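PDB 4TZH: Lic12234 from Leptospira interrogans, which is of unknown function but belongs to the leucine-rich repeat proteins of a human pathogen and may act as a virulence factor, perhaps through protein-protein binding. Local coordinates for residues E36-V41 against P57-I62; N42-H47 against N65-D70; E82-K87 against I106-K111. All coordinates share one frame; numbering follows the deposited sequence.

Contact 1: residues E36-V41 against P57-I62; sequences EIEQLV and PEEIGI. With ZN (zinc ion), chain F.
Glu38 and Glu59 meet on the convex side of a leucine-rich repeat solenoid, where successive 3-10 segments, here 36-39 and 58-62, stack one repeat apart. Their CA atoms are the nearest CA pair across the two segments, 5.5 Å apart.

The packing between these glutamates is aliphatic. CD of Glu38 rests 3.7 Å from CG of Glu59, and the two CB atoms also touch. Glu38 holds CG between its backbone N and carbonyl carbon (chi1 65°) and then runs out extended, whereas Glu59 bends at chi2 (78°); the two chains slant across one another and their carboxylate planes stand 88° apart. Ile62 lies alongside Glu38, pointing the same way. Its CG2 sits 3.5 Å from the backbone O of Glu38, while its CG1 reaches the carboxylate atom OE1, so a largely exposed isoleucine packs along the stem of an acid.

Further in, the buried Ile37 touches CG of Pro57 with its CG2, at 4.3 Å, and lies near CB of Glu59. On its own side of the coil Ile37 also packs on Leu23 of strand 22-24, which ties this surface contact to the hydrophobic core.

Charge is handled by water and metal. OE2 of Glu38 and OE2 of Glu59 are 4.6 Å apart, a like-charged pair whose repulsion is probably eased by the water that donates to both. Glu58 takes no part in the packing and gives OE2 to a zinc ion at 1.9 Å; Glu82 of the following coil binds the same zinc.

At the end of the pair, beyond the inverse gamma turn centred on Leu40, a second water donates to the backbone O of Val41 and to that of Ile62, at 2.7 Å from each of these oxygens.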
loop_
_atom_site.group_PDB
_atom_site.type_symbol
_atom_site.label_atom_id
_atom_site.label_comp_id
_atom_site.label_asym_id
_atom_site.label_seq_id
_atom_site.Cartn_x
_atom_site.Cartn_y
_atom_site.Cartn_z
ATOM N N GLU A 36 20.852 2.228 -2.099
ATOM C CA GLU A 36 21.231 2.469 -3.488
ATOM C C GLU A 36 20.023 2.387 -4.418
ATOM O O GLU A 36 20.134 2.839 -5.558
ATOM C CB GLU A 36 22.357 1.526 -3.937
ATOM C CG GLU A 36 23.699 1.830 -3.287
ATOM C CD GLU A 36 23.853 1.420 -1.832
ATOM O OE1 GLU A 36 23.120 0.508 -1.379
ATOM O OE2 GLU A 36 24.708 2.020 -1.141
ATOM N N ILE A 37 18.852 1.890 -3.921
ATOM C CA ILE A 37 17.620 1.912 -4.710
ATOM C C ILE A 37 17.345 3.354 -5.197
ATOM O O ILE A 37 16.763 3.520 -6.270
ATOM C CB ILE A 37 16.424 1.381 -3.838
ATOM C CG1 ILE A 37 15.155 1.127 -4.687
ATOM C CG2 ILE A 37 16.063 2.332 -2.647
ATOM C CD1 ILE A 37 15.240 -0.149 -5.492
ATOM N N GLU A 38 17.773 4.400 -4.437
ATOM C CA GLU A 38 17.501 5.772 -4.884
ATOM C C GLU A 38 18.119 6.111 -6.241
ATOM O O GLU A 38 17.720 7.113 -6.841
ATOM C CB GLU A 38 17.971 6.789 -3.847
ATOM C CG GLU A 38 19.465 6.799 -3.653
ATOM C CD GLU A 38 19.921 7.847 -2.658
ATOM O OE1 GLU A 38 19.200 8.852 -2.469
ATOM O OE2 GLU A 38 20.992 7.645 -2.047
ATOM N N GLN A 39 19.101 5.315 -6.701
ATOM C CA GLN A 39 19.703 5.604 -8.009
ATOM C C GLN A 39 18.764 5.285 -9.191
ATOM O O GLN A 39 19.000 5.773 -10.305
ATOM C CB GLN A 39 21.006 4.834 -8.185
ATOM C CG GLN A 39 22.106 5.327 -7.257
ATOM C CD GLN A 39 23.357 4.507 -7.451
ATOM O OE1 GLN A 39 23.806 4.269 -8.570
ATOM N NE2 GLN A 39 23.943 4.067 -6.365
ATOM N N LEU A 40 17.715 4.476 -8.956
ATOM C CA LEU A 40 16.819 4.033 -10.026
ATOM C C LEU A 40 15.726 5.050 -10.201
ATOM O O LEU A 40 14.556 4.791 -9.939
ATOM C CB LEU A 40 16.280 2.628 -9.714
ATOM C CG LEU A 40 17.361 1.574 -9.407
ATOM C CD1 LEU A 40 16.718 0.189 -9.217
ATOM C CD2 LEU A 40 18.366 1.457 -10.567
ATOM N N VAL A 41 16.132 6.254 -10.628
ATOM C CA VAL A 41 15.224 7.405 -10.631
ATOM C C VAL A 41 13.985 7.246 -11.505
ATOM O O VAL A 41 12.969 7.890 -11.220
ATOM C CB VAL A 41 15.984 8.688 -10.965
ATOM C CG1 VAL A 41 17.029 8.981 -9.889
ATOM C CG2 VAL A 41 16.635 8.601 -12.347
ATOM N N PRO A 57 13.619 2.038 3.401
ATOM C CA PRO A 57 14.560 3.128 3.685
ATOM C C PRO A 57 13.932 4.481 3.344
ATOM O O PRO A 57 13.041 4.563 2.489
ATOM C CB PRO A 57 15.722 2.820 2.736
ATOM C CG PRO A 57 15.085 2.054 1.576
ATOM C CD PRO A 57 14.044 1.214 2.241
ATOM N N GLU A 58 14.423 5.542 3.961
ATOM C CA GLU A 58 13.933 6.881 3.650
ATOM C C GLU A 58 14.195 7.233 2.186
ATOM O O GLU A 58 13.509 8.079 1.631
ATOM C CB GLU A 58 14.627 7.914 4.549
ATOM C CG GLU A 58 14.191 7.813 5.998
ATOM C CD GLU A 58 14.901 8.837 6.877
ATOM O OE1 GLU A 58 16.115 8.671 7.133
ATOM O OE2 GLU A 58 14.273 9.868 7.206
ATOM N N GLU A 59 15.183 6.580 1.568
ATOM C CA GLU A 59 15.523 6.753 0.140
ATOM C C GLU A 59 14.387 6.378 -0.793
ATOM O O GLU A 59 14.411 6.789 -1.963
ATOM C CB GLU A 59 16.764 5.935 -0.224
ATOM C CG GLU A 59 18.062 6.527 0.300
ATOM C CD GLU A 59 18.405 6.323 1.768
ATOM O OE1 GLU A 59 17.641 5.641 2.487
ATOM O OE2 GLU A 59 19.443 6.868 2.208
ATOM N N ILE A 60 13.364 5.672 -0.301
ATOM C CA ILE A 60 12.239 5.311 -1.167
ATOM C C ILE A 60 11.563 6.554 -1.744
ATOM O O ILE A 60 11.022 6.491 -2.846
ATOM C CB ILE A 60 11.213 4.414 -0.391
ATOM C CG1 ILE A 60 10.306 3.605 -1.352
ATOM C CG2 ILE A 60 10.352 5.209 0.598
ATOM C CD1 ILE A 60 10.979 2.313 -1.861
ATOM N N GLY A 61 11.574 7.655 -1.014
ATOM C CA GLY A 61 10.898 8.854 -1.474
ATOM C C GLY A 61 11.502 9.492 -2.711
ATOM O O GLY A 61 10.875 10.364 -3.310
ATOM N N ILE A 62 12.724 9.059 -3.127
ATOM C CA ILE A 62 13.345 9.590 -4.349
ATOM C C ILE A 62 12.680 8.983 -5.590
ATOM O O ILE A 62 12.810 9.523 -6.701
ATOM C CB ILE A 62 14.885 9.314 -4.307
ATOM C CG1 ILE A 62 15.548 9.967 -3.075
ATOM C CG2 ILE A 62 15.631 9.704 -5.623
ATOM C CD1 ILE A 62 15.382 11.532 -2.946
HETATM ZN ZN ZN F . 12.462 10.490 6.975
HETATM O O HOH W 1 21.569 7.574 0.638
HETATM O O HOH W 2 13.205 9.791 -9.383
#

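Contact 2: residues N42-H47 against N65-D70; sequences NLESLH and NLKYLD. With ZN (zinc ion), chain C.
His47 and Asp70 share a zinc ion, which lies 2.0 Å from ND1 of His47 and 1.9 Å from OD2 of Asp70. The carboxylate comes to the edge of the imidazole, near the ring plane, with its own plane turned 89° to the ring. Asp70 carries CG anti to the backbone N (chi1 169°), swinging OD2 to the metal; its OD1 is hydrogen-bonded to Ser72, a second-shell bond that probably steadies the ligand.

Backbone bonds join the parallel strands and the residues just before them. O of Glu44 takes two donors, Lys67 N at 2.7 Å and Tyr68 N at 3.0 Å, the latter in the carbonyl plane. Leu46 then bonds both ways: its N donates to O of Tyr68, and its O accepts from N of Asp70 at 3.0 Å in a nearly straight bond (172° at the hydrogen). Before the strands begin, a water bridges O of Leu43 and N of Asn65.

Leu46 and Leu69 share the buried face of the sheet and run side by side, with CD2 of Leu46 3.9 Å from CD1 of Leu69; from the turns before the strands, CD1 of Leu66 touches Leu43 CD2 and Leu46 CB, 4.0 Å from each. On the face that carries Ser45, Tyr68, His47 and Asp70, CB of Ser45 meets the edge of the Tyr68 ring; CB of Lys67, from the preceding loop, lies over one face of that ring.

Strands 45-47 and 68-70 are neighbours in the solenoid's parallel sheet, flanked by strand 22-24 beside the first and strand 91-93 beside the second.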
loop_
_atom_site.group_PDB
_atom_site.type_symbol
_atom_site.label_atom_id
_atom_site.label_comp_id
_atom_site.label_asym_id
_atom_site.label_seq_id
_atom_site.Cartn_x
_atom_site.Cartn_y
_atom_site.Cartn_z
ATOM N N ASN A 42 14.048 6.378 -12.549
ATOM C CA ASN A 42 12.921 6.186 -13.462
ATOM C C ASN A 42 12.090 4.977 -13.133
ATOM O O ASN A 42 11.224 4.594 -13.916
ATOM C CB ASN A 42 13.419 6.123 -14.890
ATOM C CG ASN A 42 13.948 7.466 -15.318
ATOM O OD1 ASN A 42 13.392 8.504 -14.957
ATOM N ND2 ASN A 42 15.089 7.477 -16.014
ATOM N N LEU A 43 12.355 4.357 -11.984
ATOM C CA LEU A 43 11.620 3.153 -11.602
ATOM C C LEU A 43 10.109 3.412 -11.541
ATOM O O LEU A 43 9.655 4.357 -10.872
ATOM C CB LEU A 43 12.132 2.669 -10.260
ATOM C CG LEU A 43 11.819 1.207 -9.952
ATOM C CD1 LEU A 43 12.566 0.269 -10.924
ATOM C CD2 LEU A 43 12.206 0.883 -8.503
ATOM N N GLU A 44 9.332 2.507 -12.156
ATOM C CA GLU A 44 7.877 2.562 -12.159
ATOM C C GLU A 44 7.241 1.463 -11.354
ATOM O O GLU A 44 6.109 1.622 -10.887
ATOM C CB GLU A 44 7.343 2.547 -13.586
ATOM C CG GLU A 44 7.823 3.766 -14.356
ATOM C CD GLU A 44 7.160 4.065 -15.679
ATOM O OE1 GLU A 44 6.353 3.229 -16.146
ATOM O OE2 GLU A 44 7.441 5.146 -16.244
ATOM N N SER A 45 7.940 0.333 -11.190
ATOM C CA SER A 45 7.351 -0.774 -10.452
ATOM C C SER A 45 8.439 -1.432 -9.623
ATOM O O SER A 45 9.516 -1.705 -10.148
ATOM C CB SER A 45 6.819 -1.787 -11.459
ATOM O OG SER A 45 6.243 -2.893 -10.785
ATOM N N LEU A 46 8.164 -1.683 -8.354
ATOM C CA LEU A 46 9.111 -2.318 -7.462
ATOM C C LEU A 46 8.389 -3.469 -6.779
ATOM O O LEU A 46 7.338 -3.250 -6.145
ATOM C CB LEU A 46 9.592 -1.277 -6.439
ATOM C CG LEU A 46 10.553 -1.763 -5.366
ATOM C CD1 LEU A 46 11.800 -2.451 -5.967
ATOM C CD2 LEU A 46 10.979 -0.595 -4.434
ATOM N N HIS A 47 8.923 -4.682 -6.930
ATOM C CA HIS A 47 8.330 -5.858 -6.289
ATOM C C HIS A 47 9.314 -6.373 -5.246
ATOM O O HIS A 47 10.499 -6.565 -5.549
ATOM C CB HIS A 47 8.133 -6.967 -7.320
ATOM C CG HIS A 47 7.126 -6.650 -8.374
ATOM N ND1 HIS A 47 5.828 -7.061 -8.262
ATOM C CD2 HIS A 47 7.266 -5.968 -9.540
ATOM C CE1 HIS A 47 5.212 -6.665 -9.346
ATOM N NE2 HIS A 47 6.033 -5.996 -10.159
ATOM N N ASN A 65 8.605 8.481 -9.606
ATOM C CA ASN A 65 7.867 7.977 -10.775
ATOM C C ASN A 65 7.222 6.612 -10.475
ATOM O O ASN A 65 6.592 6.021 -11.345
ATOM C CB ASN A 65 8.806 7.838 -11.978
ATOM C CG ASN A 65 9.394 9.176 -12.329
ATOM O OD1 ASN A 65 10.622 9.363 -12.288
ATOM N ND2 ASN A 65 8.552 10.146 -12.511
ATOM N N LEU A 66 7.383 6.115 -9.250
ATOM C CA LEU A 66 6.853 4.801 -8.947
ATOM C C LEU A 66 5.335 4.760 -9.053
ATOM O O LEU A 66 4.651 5.582 -8.422
ATOM C CB LEU A 66 7.250 4.436 -7.521
ATOM C CG LEU A 66 7.356 2.981 -7.173
ATOM C CD1 LEU A 66 8.436 2.253 -7.998
ATOM C CD2 LEU A 66 7.627 2.811 -5.696
ATOM N N LYS A 67 4.812 3.767 -9.780
ATOM C CA LYS A 67 3.370 3.573 -9.948
ATOM C C LYS A 67 2.890 2.360 -9.173
ATOM O O LYS A 67 1.726 2.323 -8.749
ATOM C CB LYS A 67 3.001 3.334 -11.409
ATOM C CG LYS A 67 3.314 4.512 -12.315
ATOM C CD LYS A 67 2.923 4.110 -13.759
ATOM C CE LYS A 67 2.019 5.117 -14.391
ATOM N NZ LYS A 67 1.951 4.911 -15.865
ATOM N N TYR A 68 3.741 1.359 -9.006
ATOM C CA TYR A 68 3.294 0.120 -8.366
ATOM C C TYR A 68 4.320 -0.309 -7.332
ATOM O O TYR A 68 5.517 -0.285 -7.621
ATOM C CB TYR A 68 3.151 -1.004 -9.422
ATOM C CG TYR A 68 2.439 -0.575 -10.676
ATOM C CD1 TYR A 68 1.087 -0.279 -10.658
ATOM C CD2 TYR A 68 3.093 -0.558 -11.899
ATOM C CE1 TYR A 68 0.417 0.104 -11.817
ATOM C CE2 TYR A 68 2.432 -0.192 -13.067
ATOM C CZ TYR A 68 1.097 0.133 -13.016
ATOM O OH TYR A 68 0.423 0.517 -14.157
ATOM N N LEU A 69 3.852 -0.672 -6.139
ATOM C CA LEU A 69 4.762 -1.092 -5.087
ATOM C C LEU A 69 4.142 -2.312 -4.441
ATOM O O LEU A 69 3.029 -2.241 -3.870
ATOM C CB LEU A 69 4.916 0.048 -4.066
ATOM C CG LEU A 69 5.815 -0.220 -2.869
ATOM C CD1 LEU A 69 7.218 -0.658 -3.306
ATOM C CD2 LEU A 69 5.911 1.043 -2.008
ATOM N N ASP A 70 4.858 -3.427 -4.526
ATOM C CA ASP A 70 4.419 -4.699 -3.953
ATOM C C ASP A 70 5.357 -5.061 -2.808
ATOM O O ASP A 70 6.500 -5.428 -3.063
ATOM C CB ASP A 70 4.435 -5.783 -5.023
ATOM C CG ASP A 70 4.255 -7.175 -4.454
ATOM O OD1 ASP A 70 3.759 -7.286 -3.336
ATOM O OD2 ASP A 70 4.631 -8.133 -5.151
HETATM ZN ZN ZN C . 4.955 -8.393 -7.041
HETATM O O HOH W 3 10.854 6.575 -9.623
#

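Contact 3: residues E82-K87 against I106-K111; sequences EIQKLK and IGELEK. With ZN (zinc ion), chain F.
The ends of two 3-10 segments, at 82-85 and 106-108, bring Gln84 and Glu108 to a CA separation of 5.2 Å, and each segment then passes through an inverse gamma turn, centred on Leu86 in one and Leu109 in the other.

Lys87 carries the polar side. Bent at chi2 (-68°), it reaches across so that NZ donates to the backbone O of Glu108 at 3.0 Å, in the carbonyl plane and on a lone pair. The same NZ forms salt bridges to OE2 of Glu110, at 2.9 Å, and to OE1 of Glu108, at 3.2 Å. Glu110 is met on the anti side of its carboxylate, 33° out of plane. A weak bond from NZ back to the backbone O of Gln84 adds a fourth oxygen, so the ammonium is gripped from both segments and its rotation is probably restricted.

Beside this network, Gln84 and Glu108 point the same way and touch through their CB atoms, 3.7 Å apart. The extended Lys111 runs its CB, CG and CD past the backbone O of Lys87, while its NZ is hydrogen-bonded to Asn88.

Inside, CD2 of Leu109 nestles 3.4 Å from O of Ile83 and also touches O and CB of Leu86. Glu82 takes no part in this packing and holds a zinc ion with both carboxylate oxygens, OE1 at 2.1 Å and the longer OE2 at 2.4 Å.

This is the coil-on-coil stacking of a leucine-rich repeat: buried Ile83, Leu86, Ile106 and Leu109 line the core beneath a charged convex surface.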
loop_
_atom_site.group_PDB
_atom_site.type_symbol
_atom_site.label_atom_id
_atom_site.label_comp_id
_atom_site.label_asym_id
_atom_site.label_seq_id
_atom_site.Cartn_x
_atom_site.Cartn_y
_atom_site.Cartn_z
ATOM N N GLU A 82 8.965 9.673 4.213
ATOM C CA GLU A 82 9.247 9.899 2.800
ATOM C C GLU A 82 8.313 9.133 1.852
ATOM O O GLU A 82 8.285 9.451 0.661
ATOM C CB GLU A 82 10.720 9.613 2.475
ATOM C CG GLU A 82 11.681 10.677 3.014
ATOM C CD GLU A 82 12.104 10.616 4.479
ATOM O OE1 GLU A 82 11.587 9.770 5.246
ATOM O OE2 GLU A 82 13.020 11.396 4.827
ATOM N N ILE A 83 7.522 8.176 2.368
ATOM C CA ILE A 83 6.532 7.524 1.502
ATOM C C ILE A 83 5.556 8.554 0.931
ATOM O O ILE A 83 4.984 8.328 -0.135
ATOM C CB ILE A 83 5.774 6.371 2.209
ATOM C CG1 ILE A 83 4.928 6.832 3.429
ATOM C CG2 ILE A 83 6.729 5.271 2.590
ATOM C CD1 ILE A 83 3.757 5.839 3.835
ATOM N N GLN A 84 5.374 9.690 1.606
ATOM C CA GLN A 84 4.456 10.706 1.112
ATOM C C GLN A 84 4.858 11.280 -0.241
ATOM O O GLN A 84 4.024 11.911 -0.888
ATOM C CB GLN A 84 4.265 11.822 2.142
ATOM C CG GLN A 84 5.452 12.740 2.239
ATOM C CD GLN A 84 5.301 13.670 3.409
ATOM O OE1 GLN A 84 4.242 14.253 3.644
ATOM N NE2 GLN A 84 6.342 13.749 4.186
ATOM N N LYS A 85 6.149 11.108 -0.656
ATOM C CA LYS A 85 6.609 11.634 -1.928
ATOM C C LYS A 85 6.207 10.746 -3.100
ATOM O O LYS A 85 6.427 11.137 -4.248
ATOM C CB LYS A 85 8.132 11.832 -1.904
ATOM C CG LYS A 85 8.553 12.855 -0.845
ATOM C CD LYS A 85 10.011 13.276 -0.998
ATOM C CE LYS A 85 10.972 12.257 -0.424
ATOM N NZ LYS A 85 12.380 12.753 -0.376
ATOM N N LEU A 86 5.602 9.567 -2.839
ATOM C CA LEU A 86 5.198 8.654 -3.912
ATOM C C LEU A 86 3.866 9.082 -4.504
ATOM O O LEU A 86 2.869 8.367 -4.450
ATOM C CB LEU A 86 5.186 7.213 -3.384
ATOM C CG LEU A 86 6.506 6.736 -2.786
ATOM C CD1 LEU A 86 6.368 5.306 -2.262
ATOM C CD2 LEU A 86 7.670 6.837 -3.804
ATOM N N LYS A 87 3.872 10.302 -5.093
ATOM C CA LYS A 87 2.658 10.924 -5.615
ATOM C C LYS A 87 2.112 10.325 -6.873
ATOM O O LYS A 87 0.993 10.680 -7.280
ATOM C CB LYS A 87 2.874 12.443 -5.831
ATOM C CG LYS A 87 3.377 13.194 -4.615
ATOM C CD LYS A 87 2.320 13.247 -3.545
ATOM C CE LYS A 87 2.646 14.280 -2.509
ATOM N NZ LYS A 87 1.819 14.056 -1.303
ATOM N N ILE A 106 0.083 7.729 4.725
ATOM C CA ILE A 106 -0.630 6.895 3.757
ATOM C C ILE A 106 -1.629 7.766 2.973
ATOM O O ILE A 106 -1.829 7.542 1.775
ATOM C CB ILE A 106 -1.333 5.675 4.438
ATOM C CG1 ILE A 106 -1.649 4.591 3.387
ATOM C CG2 ILE A 106 -2.599 6.049 5.260
ATOM C CD1 ILE A 106 -0.460 3.668 3.135
ATOM N N GLY A 107 -2.227 8.741 3.641
ATOM C CA GLY A 107 -3.208 9.618 3.031
ATOM C C GLY A 107 -2.647 10.582 2.021
ATOM O O GLY A 107 -3.420 11.299 1.392
ATOM N N GLU A 108 -1.297 10.634 1.854
ATOM C CA GLU A 108 -0.659 11.554 0.919
ATOM C C GLU A 108 -0.424 10.933 -0.443
ATOM O O GLU A 108 0.144 11.564 -1.327
ATOM C CB GLU A 108 0.675 12.094 1.488
ATOM C CG GLU A 108 0.498 13.056 2.653
ATOM C CD GLU A 108 -0.192 14.362 2.314
ATOM O OE1 GLU A 108 -0.202 14.735 1.118
ATOM O OE2 GLU A 108 -0.721 15.012 3.243
ATOM N N LEU A 109 -0.860 9.690 -0.642
ATOM C CA LEU A 109 -0.638 8.970 -1.905
ATOM C C LEU A 109 -1.787 9.376 -2.838
ATOM O O LEU A 109 -2.740 8.630 -3.062
ATOM C CB LEU A 109 -0.601 7.471 -1.602
ATOM C CG LEU A 109 0.527 7.040 -0.651
ATOM C CD1 LEU A 109 0.422 5.571 -0.282
ATOM C CD2 LEU A 109 1.887 7.357 -1.222
ATOM N N GLU A 110 -1.665 10.564 -3.398
ATOM C CA GLU A 110 -2.718 11.199 -4.152
ATOM C C GLU A 110 -3.345 10.403 -5.279
ATOM O O GLU A 110 -4.571 10.551 -5.499
ATOM C CB GLU A 110 -2.224 12.553 -4.694
ATOM C CG GLU A 110 -2.362 13.659 -3.664
ATOM C CD GLU A 110 -1.302 14.741 -3.710
ATOM O OE1 GLU A 110 -1.238 15.477 -4.722
ATOM O OE2 GLU A 110 -0.571 14.888 -2.704
ATOM N N LYS A 111 -2.558 9.574 -5.998
ATOM C CA LYS A 111 -3.121 8.866 -7.139
ATOM C C LYS A 111 -3.459 7.414 -6.766
ATOM O O LYS A 111 -3.812 6.633 -7.648
ATOM C CB LYS A 111 -2.110 8.844 -8.282
ATOM C CG LYS A 111 -2.050 10.180 -9.040
ATOM C CD LYS A 111 -1.058 9.982 -10.198
ATOM C CE LYS A 111 -0.867 11.239 -10.979
ATOM N NZ LYS A 111 0.135 10.963 -12.038
HETATM ZN ZN ZN F . 12.462 10.490 6.975
#

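Contact 2 joins neighbouring strands of the parallel sheet, whereas contacts 1 and 3 stack the 3-10 segments on the other side of the solenoid. Contact 1 is mainly a surface contact; contacts 2 and 3 are partly buried. Backbone hydrogen bonds dominate contact 2, while contact 1 combines aliphatic packing with two bridging waters, one between acids and one between carbonyls, and contact 3 relies on a lysine-centred salt-bridge network. Leucines and isoleucines connect all three: Ile60 and Ile37 of contact 1 pack on Leu46 of contact 2, and Leu69 of contact 2 meets Leu86 of contact 3. Contacts 1 and 3 also share one zinc, bound by Glu58 and Glu82; contact 2 has its own.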